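Local atomic coordinates of putative pyridoxal phosphate-dependent transferase (Clostridium difficile, PDB entry 4DQ6), a protein that binds pyridoxal-5'-phosphate and belongs to the class I and II aminotransferase family, its precise role being unknown. Residues V12-S15 / S20-S23; N78-Y81 / K87-S90; N108-A113 / Y258-D263; D304-Y309 / Y326-D331. All blocks are in the same frame, centred on the assembly; numbering follows the deposited sequence.

The four contacts follow one another along the chain, each closing before the next opens. Contact 1 belongs to the N-terminal segment and lies against the second subunit. Contacts 2 and 3 both lie near strand 93-96, at one edge of the seven-stranded mixed sheet: contact 2 in the connection leading into that strand, contact 3 between helices 99-110 and 255-267; their nearest atoms are about 6 Å apart. Contact 4 belongs to the four-stranded antiparallel sheet near the C-terminus, with its centre about 40 Å from that of contact 3, across the middle of the chain. Contact 1 comes within about 6 Å of contact 4 at the nearest atoms, so the N-terminal segment runs close to the C-terminal layer.

Contact 1 (V12-S15 / S20-S23); sequences VDRS and SKWS
R14 sets CB over one face of the W22 indole, and its chain then passes the NE1 rim of the ring. R14 CB makes the CH-pi contact, sitting 3.9 Å from the centroid of the five-membered ring of W22, while R14 CD reaches W22 NE1 at 3.6 Å. The R14 chain is extended to CD and then bends (chi3 82°), which turns the head group until its plane stands 70° from the indole and NH1 lies in the ring plane at the edge. There R14 NH1 also touches the K21 chain, 3.7 Å from K21 CD. K21 is fully extended, its CG anti to the backbone N (chi1 -174°), and crosses R14 at about a right angle. R14 NH1 and K21 NZ come within 4.6 Å because both turn to D43: R14 NH1 pairs with D41 and D43, K21 NZ with D43 and the backbone O of D41, and the indole NE1 donates to D43. This shared carboxylate probably offsets the two positive charges, and N17 holds R14 NE. A water donates to R14 O at 2.7 Å and lies 2.8 Å from S23 OG, tying the loop to the last residue of the helix. Within the loop, D13 OD2 accepts from S15 OG at 2.6 Å on the syn side. The contact closes the N-terminal loop onto the short helix 20-23; K21 and W22 rest on P36 of strand 35-36, while I62 of the second subunit packs on V12 and R14, which sets the turn beside the subunit interface.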
loop_
_atom_site.group_PDB
_atom_site.type_symbol
_atom_site.label_atom_id
_atom_site.label_comp_id
_atom_site.label_asym_id
_atom_site.label_seq_id
_atom_site.Cartn_x
_atom_site.Cartn_y
_atom_site.Cartn_z
ATOM N N VAL A 12 3.635 24.094 14.131
ATOM C CA VAL A 12 4.490 22.898 13.938
ATOM C C VAL A 12 5.005 22.950 12.491
ATOM O O VAL A 12 4.304 22.608 11.538
ATOM C CB VAL A 12 3.792 21.534 14.277
ATOM C CG1 VAL A 12 4.830 20.468 14.599
ATOM C CG2 VAL A 12 2.849 21.647 15.474
ATOM N N ASP A 13 6.218 23.446 12.343
ATOM C CA ASP A 13 6.802 23.619 11.036
ATOM C C ASP A 13 6.977 22.207 10.470
ATOM O O ASP A 13 7.372 21.261 11.148
ATOM C CB ASP A 13 8.120 24.405 11.126
ATOM C CG ASP A 13 8.854 24.500 9.785
ATOM O OD1 ASP A 13 8.414 25.263 8.881
ATOM O OD2 ASP A 13 9.893 23.814 9.660
ATOM N N ARG A 14 6.564 22.066 9.230
ATOM C CA ARG A 14 6.642 20.775 8.573
ATOM C C ARG A 14 7.625 20.786 7.429
ATOM O O ARG A 14 7.636 19.867 6.611
ATOM C CB ARG A 14 5.275 20.388 8.086
ATOM C CG ARG A 14 4.300 19.970 9.146
ATOM C CD ARG A 14 2.943 19.788 8.523
ATOM N NE ARG A 14 2.809 18.480 7.876
ATOM C CZ ARG A 14 1.775 18.123 7.114
ATOM N NH1 ARG A 14 0.828 19.015 6.844
ATOM N NH2 ARG A 14 1.686 16.899 6.586
ATOM N N SER A 15 8.512 21.787 7.398
ATOM C CA SER A 15 9.536 21.860 6.359
ATOM C C SER A 15 10.447 20.617 6.352
ATOM O O SER A 15 11.020 20.345 5.311
ATOM C CB SER A 15 10.396 23.130 6.554
ATOM O OG SER A 15 11.238 22.912 7.673
ATOM N N SER A 20 3.963 16.418 1.459
ATOM C CA SER A 20 3.593 16.876 0.116
ATOM C C SER A 20 2.908 18.258 0.128
ATOM O O SER A 20 3.187 19.085 -0.711
ATOM C CB SER A 20 2.728 15.862 -0.587
ATOM O OG SER A 20 1.544 15.628 0.125
ATOM N N LYS A 21 2.116 18.511 1.170
ATOM C CA LYS A 21 1.474 19.812 1.327
ATOM C C LYS A 21 2.511 20.966 1.330
ATOM O O LYS A 21 2.310 22.021 0.702
ATOM C CB LYS A 21 0.648 19.828 2.615
ATOM C CG LYS A 21 -0.191 21.090 2.839
ATOM C CD LYS A 21 -0.935 20.950 4.196
ATOM C CE LYS A 21 -1.990 22.022 4.445
ATOM N NZ LYS A 21 -2.668 21.792 5.777
ATOM N N TRP A 22 3.596 20.763 2.049
ATOM C CA TRP A 22 4.654 21.781 2.165
ATOM C C TRP A 22 5.752 21.716 1.130
ATOM O O TRP A 22 6.479 22.710 0.945
ATOM C CB TRP A 22 5.251 21.699 3.565
ATOM C CG TRP A 22 4.343 22.253 4.614
ATOM C CD1 TRP A 22 3.278 21.638 5.275
ATOM C CD2 TRP A 22 4.354 23.612 5.126
ATOM N NE1 TRP A 22 2.674 22.513 6.166
ATOM C CE2 TRP A 22 3.294 23.695 6.124
ATOM C CE3 TRP A 22 5.117 24.744 4.860
ATOM C CZ2 TRP A 22 3.037 24.855 6.818
ATOM C CZ3 TRP A 22 4.813 25.927 5.545
ATOM C CH2 TRP A 22 3.782 25.974 6.489
ATOM N N SER A 23 5.883 20.587 0.428
ATOM C CA SER A 23 7.025 20.281 -0.438
ATOM C C SER A 23 6.736 20.074 -1.922
ATOM O O SER A 23 7.653 20.104 -2.723
ATOM C CB SER A 23 7.710 19.013 0.075
ATOM O OG SER A 23 8.229 19.306 1.356
HETATM O O HOH W 1 7.989 18.840 4.092
#

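Contact 2 (N78-Y81 / K87-S90); sequences NWLY and KIKS
Helix 70-84 and the loop that follows it come together at Y81 and K87, whose CA atoms are 5.2 Å apart, the chain having doubled back beside its own helix with L80 and W86 joined through the backbone. The K87 chain folds twice, at chi2 (72°) and chi3 (61°), and so lays its terminal methylene and ammonium over one face of the Y81 ring. K87 NZ is 4.1 Å from the centroid of the Y81 ring, 15° off its normal and displaced toward the rim, a cation-pi contact; CE adds a CH-pi contact, with K87 CE 3.7 Å from Y81 CD1. Both residues lie on the exposed side, where a crystal neighbour also touches them. On the inner side, L80 sends CD1 against I88, meeting I88 CD1 at 3.6 Å and I88 CG1 at 3.9 Å. With CG1 between the backbone N and the carbonyl carbon, I88 brings CG1 and CG2 both within touching range of L80 CD1, and V77, one turn back, adds to the apolar patch. The arrangement is a helix-to-strand connection of the large domain of fold type I pyridoxal-phosphate enzymes, delivering the chain to strand 93-96 at one edge of the seven-stranded sheet.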
loop_
_atom_site.group_PDB
_atom_site.type_symbol
_atom_site.label_atom_id
_atom_site.label_comp_id
_atom_site.label_asym_id
_atom_site.label_seq_id
_atom_site.Cartn_x
_atom_site.Cartn_y
_atom_site.Cartn_z
ATOM N N ASN A 78 -16.934 -1.041 16.565
ATOM C CA ASN A 78 -17.359 -0.268 17.728
ATOM C C ASN A 78 -17.461 1.201 17.483
ATOM O O ASN A 78 -18.390 1.840 17.927
ATOM C CB ASN A 78 -16.418 -0.573 18.899
ATOM C CG ASN A 78 -16.564 -2.010 19.367
ATOM O OD1 ASN A 78 -17.612 -2.672 19.092
ATOM N ND2 ASN A 78 -15.544 -2.536 20.048
ATOM N N TRP A 79 -16.517 1.765 16.733
ATOM C CA TRP A 79 -16.651 3.176 16.271
ATOM C C TRP A 79 -17.903 3.452 15.500
ATOM O O TRP A 79 -18.640 4.388 15.754
ATOM C CB TRP A 79 -15.449 3.501 15.401
ATOM C CG TRP A 79 -15.358 4.950 15.046
ATOM C CD1 TRP A 79 -15.636 5.553 13.823
ATOM C CD2 TRP A 79 -14.792 6.020 15.872
ATOM N NE1 TRP A 79 -15.370 6.889 13.877
ATOM C CE2 TRP A 79 -14.826 7.220 15.086
ATOM C CE3 TRP A 79 -14.310 6.094 17.187
ATOM C CZ2 TRP A 79 -14.378 8.451 15.591
ATOM C CZ3 TRP A 79 -13.820 7.302 17.654
ATOM C CH2 TRP A 79 -13.894 8.467 16.878
ATOM N N LEU A 80 -18.190 2.627 14.501
ATOM C CA LEU A 80 -19.322 2.914 13.665
ATOM C C LEU A 80 -20.631 2.836 14.472
ATOM O O LEU A 80 -21.567 3.599 14.203
ATOM C CB LEU A 80 -19.376 1.934 12.494
ATOM C CG LEU A 80 -18.252 2.017 11.463
ATOM C CD1 LEU A 80 -18.425 1.046 10.268
ATOM C CD2 LEU A 80 -17.940 3.397 11.022
ATOM N N TYR A 81 -20.729 1.901 15.408
ATOM C CA TYR A 81 -21.895 1.918 16.266
ATOM C C TYR A 81 -21.967 3.116 17.222
ATOM O O TYR A 81 -22.988 3.773 17.290
ATOM C CB TYR A 81 -22.085 0.605 17.052
ATOM C CG TYR A 81 -23.417 0.633 17.747
ATOM C CD1 TYR A 81 -24.584 0.477 17.035
ATOM C CD2 TYR A 81 -23.504 0.899 19.091
ATOM C CE1 TYR A 81 -25.810 0.551 17.654
ATOM C CE2 TYR A 81 -24.723 0.972 19.717
ATOM C CZ TYR A 81 -25.866 0.797 18.995
ATOM O OH TYR A 81 -27.072 0.890 19.626
ATOM N N LYS A 87 -24.780 -0.448 13.046
ATOM C CA LYS A 87 -24.258 -1.745 13.431
ATOM C C LYS A 87 -23.842 -2.513 12.192
ATOM O O LYS A 87 -24.670 -2.818 11.327
ATOM C CB LYS A 87 -25.284 -2.591 14.199
ATOM C CG LYS A 87 -24.720 -3.959 14.690
ATOM C CD LYS A 87 -23.706 -3.810 15.857
ATOM C CE LYS A 87 -24.344 -3.165 17.107
ATOM N NZ LYS A 87 -23.689 -3.254 18.456
ATOM N N ILE A 88 -22.549 -2.798 12.101
ATOM C CA ILE A 88 -21.995 -3.637 11.037
ATOM C C ILE A 88 -21.431 -4.927 11.621
ATOM O O ILE A 88 -21.348 -5.095 12.859
ATOM C CB ILE A 88 -20.888 -2.914 10.232
ATOM C CG1 ILE A 88 -19.609 -2.624 11.064
ATOM C CG2 ILE A 88 -21.425 -1.598 9.653
ATOM C CD1 ILE A 88 -18.311 -2.523 10.197
ATOM N N LYS A 89 -21.096 -5.866 10.730
ATOM C CA LYS A 89 -20.400 -7.080 11.139
ATOM C C LYS A 89 -18.943 -6.942 10.722
ATOM O O LYS A 89 -18.659 -6.451 9.644
ATOM C CB LYS A 89 -21.011 -8.288 10.475
ATOM C CG LYS A 89 -22.445 -8.545 10.966
ATOM C CD LYS A 89 -23.059 -9.738 10.243
ATOM C CE LYS A 89 -24.544 -9.891 10.543
ATOM N NZ LYS A 89 -24.829 -10.324 11.936
ATOM N N SER A 90 -18.035 -7.429 11.564
ATOM C CA SER A 90 -16.599 -7.420 11.262
ATOM C C SER A 90 -16.307 -8.180 9.978
ATOM O O SER A 90 -15.409 -7.833 9.223
ATOM C CB SER A 90 -15.785 -8.018 12.399
ATOM O OG SER A 90 -16.163 -9.364 12.704
#

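Contact 3 (N108-A113 / Y258-D263); sequences NELTKA and YKLLDD
L260 overlaps the end of helix 99-110 with its CD1 methyl, which meets L110 CD2 at 3.7 Å, the two leucines passing each other at a slant. The same L260 methyl sits 3.9 Å from E109 O and 4.2 Å from E109 CB, so one branch of L260 covers both the backbone and the root of the neighbouring side chain.

E109 supplies the polar half of the contact. Its chain bends at chi2 (-54°), turning the carboxylate along helix 255-267 toward R267, with E109 CG 3.9 Å from L260 O. A water bridges the two helices: it donates to L260 O at 2.7 Å and, weakly, to E109 OE1. The other oxygen, E109 OE2, pairs with R267, about two turns beyond L260, and also receives N108 ND2 at 3.0 Å; that amide comes from above the carboxylate plane, 52° out of it. Two donors thus grip OE2 and fix the rotation of the group. On helix 255-267 itself, K259 NZ forms a salt bridge to D263 OD2 at 2.8 Å, on the syn lone pair of that oxygen. L110 also rests on L167 of strand 165-171, and L261 on I94 of strand 93-96. Each helix directly follows a strand of the mixed sheet, 93-96 and 248-251, which lie side by side in it. Neighbouring helices laid over one sheet in this way are characteristic of the large alpha/beta domain of fold type I pyridoxal-phosphate enzymes.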
loop_
_atom_site.group_PDB
_atom_site.type_symbol
_atom_site.label_atom_id
_atom_site.label_comp_id
_atom_site.label_asym_id
_atom_site.label_seq_id
_atom_site.Cartn_x
_atom_site.Cartn_y
_atom_site.Cartn_z
ATOM N N ASN A 108 -13.493 -1.797 -11.629
ATOM C CA ASN A 108 -13.064 -2.865 -12.501
ATOM C C ASN A 108 -13.874 -4.152 -12.349
ATOM O O ASN A 108 -14.196 -4.816 -13.392
ATOM C CB ASN A 108 -11.588 -3.183 -12.293
ATOM C CG ASN A 108 -11.052 -4.092 -13.369
ATOM O OD1 ASN A 108 -10.982 -3.723 -14.578
ATOM N ND2 ASN A 108 -10.743 -5.318 -12.978
ATOM N N GLU A 109 -14.240 -4.520 -11.127
ATOM C CA GLU A 109 -14.906 -5.810 -10.846
ATOM C C GLU A 109 -16.428 -5.773 -11.023
ATOM O O GLU A 109 -17.019 -6.802 -11.380
ATOM C CB GLU A 109 -14.560 -6.330 -9.452
ATOM C CG GLU A 109 -13.084 -6.555 -9.157
ATOM C CD GLU A 109 -12.401 -7.454 -10.193
ATOM O OE1 GLU A 109 -12.976 -8.512 -10.616
ATOM O OE2 GLU A 109 -11.284 -7.097 -10.657
ATOM N N LEU A 110 -17.042 -4.614 -10.791
ATOM C CA LEU A 110 -18.508 -4.466 -10.823
ATOM C C LEU A 110 -19.057 -4.028 -12.145
ATOM O O LEU A 110 -20.289 -4.075 -12.352
ATOM C CB LEU A 110 -18.965 -3.453 -9.745
ATOM C CG LEU A 110 -18.828 -3.905 -8.306
ATOM C CD1 LEU A 110 -19.015 -2.769 -7.293
ATOM C CD2 LEU A 110 -19.752 -5.082 -8.015
ATOM N N THR A 111 -18.198 -3.652 -13.075
ATOM C CA THR A 111 -18.591 -3.096 -14.367
ATOM C C THR A 111 -17.685 -3.651 -15.443
ATOM O O THR A 111 -16.635 -4.273 -15.135
ATOM C CB THR A 111 -18.538 -1.552 -14.415
ATOM O OG1 THR A 111 -17.194 -1.088 -14.219
ATOM C CG2 THR A 111 -19.450 -0.946 -13.365
ATOM N N LYS A 112 -18.069 -3.435 -16.690
ATOM C CA LYS A 112 -17.218 -3.783 -17.850
ATOM C C LYS A 112 -16.798 -2.486 -18.509
ATOM O O LYS A 112 -17.411 -1.417 -18.275
ATOM C CB LYS A 112 -17.949 -4.683 -18.881
ATOM C CG LYS A 112 -19.099 -4.055 -19.578
ATOM C CD LYS A 112 -19.713 -5.058 -20.560
ATOM C CE LYS A 112 -20.990 -4.519 -21.208
ATOM N NZ LYS A 112 -21.889 -3.754 -20.253
ATOM N N ALA A 113 -15.773 -2.592 -19.344
ATOM C CA ALA A 113 -15.287 -1.471 -20.144
ATOM C C ALA A 113 -16.401 -0.673 -20.793
ATOM O O ALA A 113 -17.341 -1.257 -21.301
ATOM C CB ALA A 113 -14.305 -1.959 -21.190
ATOM N N TYR A 258 -18.250 -8.668 -1.427
ATOM C CA TYR A 258 -17.077 -8.903 -0.621
ATOM C C TYR A 258 -16.086 -9.763 -1.394
ATOM O O TYR A 258 -14.878 -9.485 -1.458
ATOM C CB TYR A 258 -17.476 -9.513 0.723
ATOM C CG TYR A 258 -16.350 -9.760 1.637
ATOM C CD1 TYR A 258 -15.540 -10.849 1.434
ATOM C CD2 TYR A 258 -16.095 -8.924 2.719
ATOM C CE1 TYR A 258 -14.484 -11.108 2.262
ATOM C CE2 TYR A 258 -15.015 -9.170 3.525
ATOM C CZ TYR A 258 -14.226 -10.262 3.283
ATOM O OH TYR A 258 -13.132 -10.585 4.078
ATOM N N LYS A 259 -16.592 -10.853 -1.948
ATOM C CA LYS A 259 -15.714 -11.798 -2.602
ATOM C C LYS A 259 -15.028 -11.165 -3.786
ATOM O O LYS A 259 -13.877 -11.410 -4.028
ATOM C CB LYS A 259 -16.471 -13.041 -3.082
ATOM C CG LYS A 259 -15.586 -13.976 -3.885
ATOM C CD LYS A 259 -16.278 -15.284 -4.244
ATOM C CE LYS A 259 -15.255 -16.404 -4.350
ATOM N NZ LYS A 259 -14.366 -16.261 -5.524
ATOM N N LEU A 260 -15.763 -10.366 -4.541
ATOM C CA LEU A 260 -15.184 -9.762 -5.716
ATOM C C LEU A 260 -14.032 -8.840 -5.350
ATOM O O LEU A 260 -13.007 -8.846 -5.993
ATOM C CB LEU A 260 -16.218 -8.910 -6.423
ATOM C CG LEU A 260 -17.174 -9.532 -7.427
ATOM C CD1 LEU A 260 -17.969 -8.366 -7.959
ATOM C CD2 LEU A 260 -16.440 -10.239 -8.550
ATOM N N LEU A 261 -14.242 -8.011 -4.338
ATOM C CA LEU A 261 -13.193 -7.093 -3.911
ATOM C C LEU A 261 -12.036 -7.827 -3.268
ATOM O O LEU A 261 -10.891 -7.505 -3.497
ATOM C CB LEU A 261 -13.728 -6.024 -2.963
ATOM C CG LEU A 261 -12.723 -4.915 -2.605
ATOM C CD1 LEU A 261 -12.161 -4.315 -3.889
ATOM C CD2 LEU A 261 -13.406 -3.832 -1.793
ATOM N N ASP A 262 -12.369 -8.805 -2.441
ATOM C CA ASP A 262 -11.349 -9.641 -1.847
ATOM C C ASP A 262 -10.452 -10.232 -2.917
ATOM O O ASP A 262 -9.213 -10.196 -2.780
ATOM C CB ASP A 262 -11.958 -10.695 -0.965
ATOM C CG ASP A 262 -10.977 -11.249 0.090
ATOM O OD1 ASP A 262 -10.272 -10.461 0.777
ATOM O OD2 ASP A 262 -11.001 -12.469 0.245
ATOM N N ASP A 263 -11.049 -10.807 -3.949
ATOM C CA ASP A 263 -10.278 -11.444 -4.968
ATOM C C ASP A 263 -9.470 -10.432 -5.814
ATOM O O ASP A 263 -8.389 -10.765 -6.281
ATOM C CB ASP A 263 -11.240 -12.191 -5.888
ATOM C CG ASP A 263 -11.753 -13.469 -5.265
ATOM O OD1 ASP A 263 -11.299 -13.894 -4.162
ATOM O OD2 ASP A 263 -12.648 -14.071 -5.895
HETATM O O HOH W 2 -12.408 -10.047 -8.376
#

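Contact 4 (D304-Y309 / Y326-D331); sequences DFAIKY and YLLWVD
Apolar packing makes the whole of this contact, and L328 carries the strand's side of it. L328 turns CG anti to its backbone N (chi1 -162°), which lifts its two methyls off strand 327-331 toward helix 289-313. L328 CD2 meets A306 CB at 4.1 Å, methyl against methyl. L328 CD1 approaches I307 CG1 at 4.4 Å, a looser touch, so the branched end of L328 spans two successive helix residues. A306 and L328 are the nearest pair of the two segments, their CA atoms 8.9 Å apart. V319, on the neighbouring strand 318-319, packs on both I307 and L328 and extends the same apolar layer.

This is a helix laid on a four-stranded antiparallel sheet, as in the smaller, C-terminal domain of fold type I pyridoxal-phosphate enzymes; helix 376-390 borders the same helix, where F305 and Y309 both reach L383.

Backbone hydrogen bonds hold the strand in the sheet, L328 pairing with I370 and V330 with Q368, while on the helix K308 N reaches D304 O at 3.0 Å. Polar side chains of the helix find partners beyond the contact: D304 with K321, K308 with E312, and Y309 OH with K387. W329, adjacent to L328 in the strand, stacks its ring with Y367 and donates from NE1 to the hydroxyl of Y151.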
loop_
_atom_site.group_PDB
_atom_site.type_symbol
_atom_site.label_atom_id
_atom_site.label_comp_id
_atom_site.label_asym_id
_atom_site.label_seq_id
_atom_site.Cartn_x
_atom_site.Cartn_y
_atom_site.Cartn_z
ATOM N N ASP A 304 -15.768 29.759 11.873
ATOM C CA ASP A 304 -16.496 30.972 12.248
ATOM C C ASP A 304 -15.596 32.229 12.118
ATOM O O ASP A 304 -16.011 33.237 11.574
ATOM C CB ASP A 304 -17.066 30.797 13.652
ATOM C CG ASP A 304 -18.238 29.872 13.715
ATOM O OD1 ASP A 304 -18.857 29.576 12.656
ATOM O OD2 ASP A 304 -18.529 29.437 14.830
ATOM N N PHE A 305 -14.336 32.105 12.532
ATOM C CA PHE A 305 -13.362 33.200 12.411
ATOM C C PHE A 305 -13.137 33.568 10.949
ATOM O O PHE A 305 -13.165 34.753 10.580
ATOM C CB PHE A 305 -12.047 32.840 13.112
ATOM C CG PHE A 305 -10.922 33.745 12.748
ATOM C CD1 PHE A 305 -10.772 34.951 13.415
ATOM C CD2 PHE A 305 -10.055 33.447 11.698
ATOM C CE1 PHE A 305 -9.743 35.816 13.079
ATOM C CE2 PHE A 305 -9.026 34.304 11.364
ATOM C CZ PHE A 305 -8.893 35.501 12.037
ATOM N N ALA A 306 -12.968 32.551 10.093
ATOM C CA ALA A 306 -12.699 32.790 8.688
ATOM C C ALA A 306 -13.854 33.435 7.980
ATOM O O ALA A 306 -13.669 34.310 7.171
ATOM C CB ALA A 306 -12.290 31.503 7.987
ATOM N N ILE A 307 -15.054 32.971 8.262
ATOM C CA ILE A 307 -16.233 33.530 7.623
ATOM C C ILE A 307 -16.450 34.962 8.070
ATOM O O ILE A 307 -16.718 35.818 7.255
ATOM C CB ILE A 307 -17.463 32.649 7.886
ATOM C CG1 ILE A 307 -17.313 31.350 7.138
ATOM C CG2 ILE A 307 -18.753 33.336 7.468
ATOM C CD1 ILE A 307 -18.320 30.307 7.525
ATOM N N LYS A 308 -16.275 35.242 9.361
ATOM C CA LYS A 308 -16.370 36.625 9.859
ATOM C C LYS A 308 -15.307 37.519 9.189
ATOM O O LYS A 308 -15.613 38.619 8.699
ATOM C CB LYS A 308 -16.248 36.622 11.373
ATOM C CG LYS A 308 -16.282 37.999 12.043
ATOM C CD LYS A 308 -16.210 37.895 13.561
ATOM C CE LYS A 308 -15.587 39.148 14.167
ATOM N NZ LYS A 308 -16.499 40.307 13.961
ATOM N N TYR A 309 -14.069 37.017 9.101
ATOM C CA TYR A 309 -12.996 37.759 8.473
ATOM C C TYR A 309 -13.292 38.064 7.016
ATOM O O TYR A 309 -13.168 39.197 6.584
ATOM C CB TYR A 309 -11.665 37.021 8.579
ATOM C CG TYR A 309 -10.499 37.853 8.217
ATOM C CD1 TYR A 309 -10.100 38.048 6.904
ATOM C CD2 TYR A 309 -9.743 38.452 9.231
ATOM C CE1 TYR A 309 -8.985 38.860 6.593
ATOM C CE2 TYR A 309 -8.666 39.256 8.920
ATOM C CZ TYR A 309 -8.277 39.421 7.614
ATOM O OH TYR A 309 -7.218 40.231 7.300
ATOM N N TYR A 326 -13.208 19.831 6.943
ATOM C CA TYR A 326 -12.481 21.025 7.361
ATOM C C TYR A 326 -12.092 21.954 6.263
ATOM O O TYR A 326 -11.148 22.770 6.357
ATOM C CB TYR A 326 -11.271 20.635 8.201
ATOM C CG TYR A 326 -10.303 19.606 7.639
ATOM C CD1 TYR A 326 -9.463 19.922 6.596
ATOM C CD2 TYR A 326 -10.176 18.349 8.220
ATOM C CE1 TYR A 326 -8.525 19.006 6.147
ATOM C CE2 TYR A 326 -9.241 17.426 7.764
ATOM C CZ TYR A 326 -8.382 17.799 6.747
ATOM O OH TYR A 326 -7.388 16.986 6.310
ATOM N N LEU A 327 -12.846 21.886 5.173
ATOM C CA LEU A 327 -12.532 22.516 3.915
ATOM C C LEU A 327 -13.569 23.600 3.651
ATOM O O LEU A 327 -14.773 23.317 3.739
ATOM C CB LEU A 327 -12.518 21.461 2.781
ATOM C CG LEU A 327 -11.506 20.318 3.019
ATOM C CD1 LEU A 327 -11.793 19.152 2.026
ATOM C CD2 LEU A 327 -10.045 20.734 2.954
ATOM N N LEU A 328 -13.115 24.783 3.302
ATOM C CA LEU A 328 -13.962 25.936 3.088
ATOM C C LEU A 328 -14.031 26.222 1.579
ATOM O O LEU A 328 -13.010 26.200 0.887
ATOM C CB LEU A 328 -13.349 27.175 3.797
ATOM C CG LEU A 328 -14.297 28.353 4.029
ATOM C CD1 LEU A 328 -15.401 28.047 5.044
ATOM C CD2 LEU A 328 -13.444 29.560 4.514
ATOM N N TRP A 329 -15.235 26.455 1.062
ATOM C CA TRP A 329 -15.499 26.613 -0.349
ATOM C C TRP A 329 -15.918 28.024 -0.597
ATOM O O TRP A 329 -17.028 28.430 -0.198
ATOM C CB TRP A 329 -16.580 25.629 -0.718
ATOM C CG TRP A 329 -16.992 25.479 -2.187
ATOM C CD1 TRP A 329 -18.291 25.599 -2.762
ATOM C CD2 TRP A 329 -16.157 25.021 -3.282
ATOM N NE1 TRP A 329 -18.216 25.303 -4.018
ATOM C CE2 TRP A 329 -17.001 24.943 -4.422
ATOM C CE3 TRP A 329 -14.802 24.748 -3.434
ATOM C CZ2 TRP A 329 -16.517 24.560 -5.672
ATOM C CZ3 TRP A 329 -14.315 24.323 -4.645
ATOM C CH2 TRP A 329 -15.170 24.266 -5.778
ATOM N N VAL A 330 -15.016 28.812 -1.206
ATOM C CA VAL A 330 -15.198 30.255 -1.270
ATOM C C VAL A 330 -15.318 30.709 -2.729
ATOM O O VAL A 330 -14.507 30.346 -3.556
ATOM C CB VAL A 330 -13.996 30.989 -0.621
ATOM C CG1 VAL A 330 -14.157 32.499 -0.705
ATOM C CG2 VAL A 330 -13.773 30.530 0.816
ATOM N N ASP A 331 -16.388 31.452 -3.021
ATOM C CA ASP A 331 -16.674 31.953 -4.339
ATOM C C ASP A 331 -16.002 33.326 -4.525
ATOM O O ASP A 331 -16.319 34.269 -3.817
ATOM C CB ASP A 331 -18.184 32.066 -4.453
ATOM C CG ASP A 331 -18.643 32.570 -5.790
ATOM O OD1 ASP A 331 -17.837 32.699 -6.726
ATOM O OD2 ASP A 331 -19.856 32.862 -5.865
#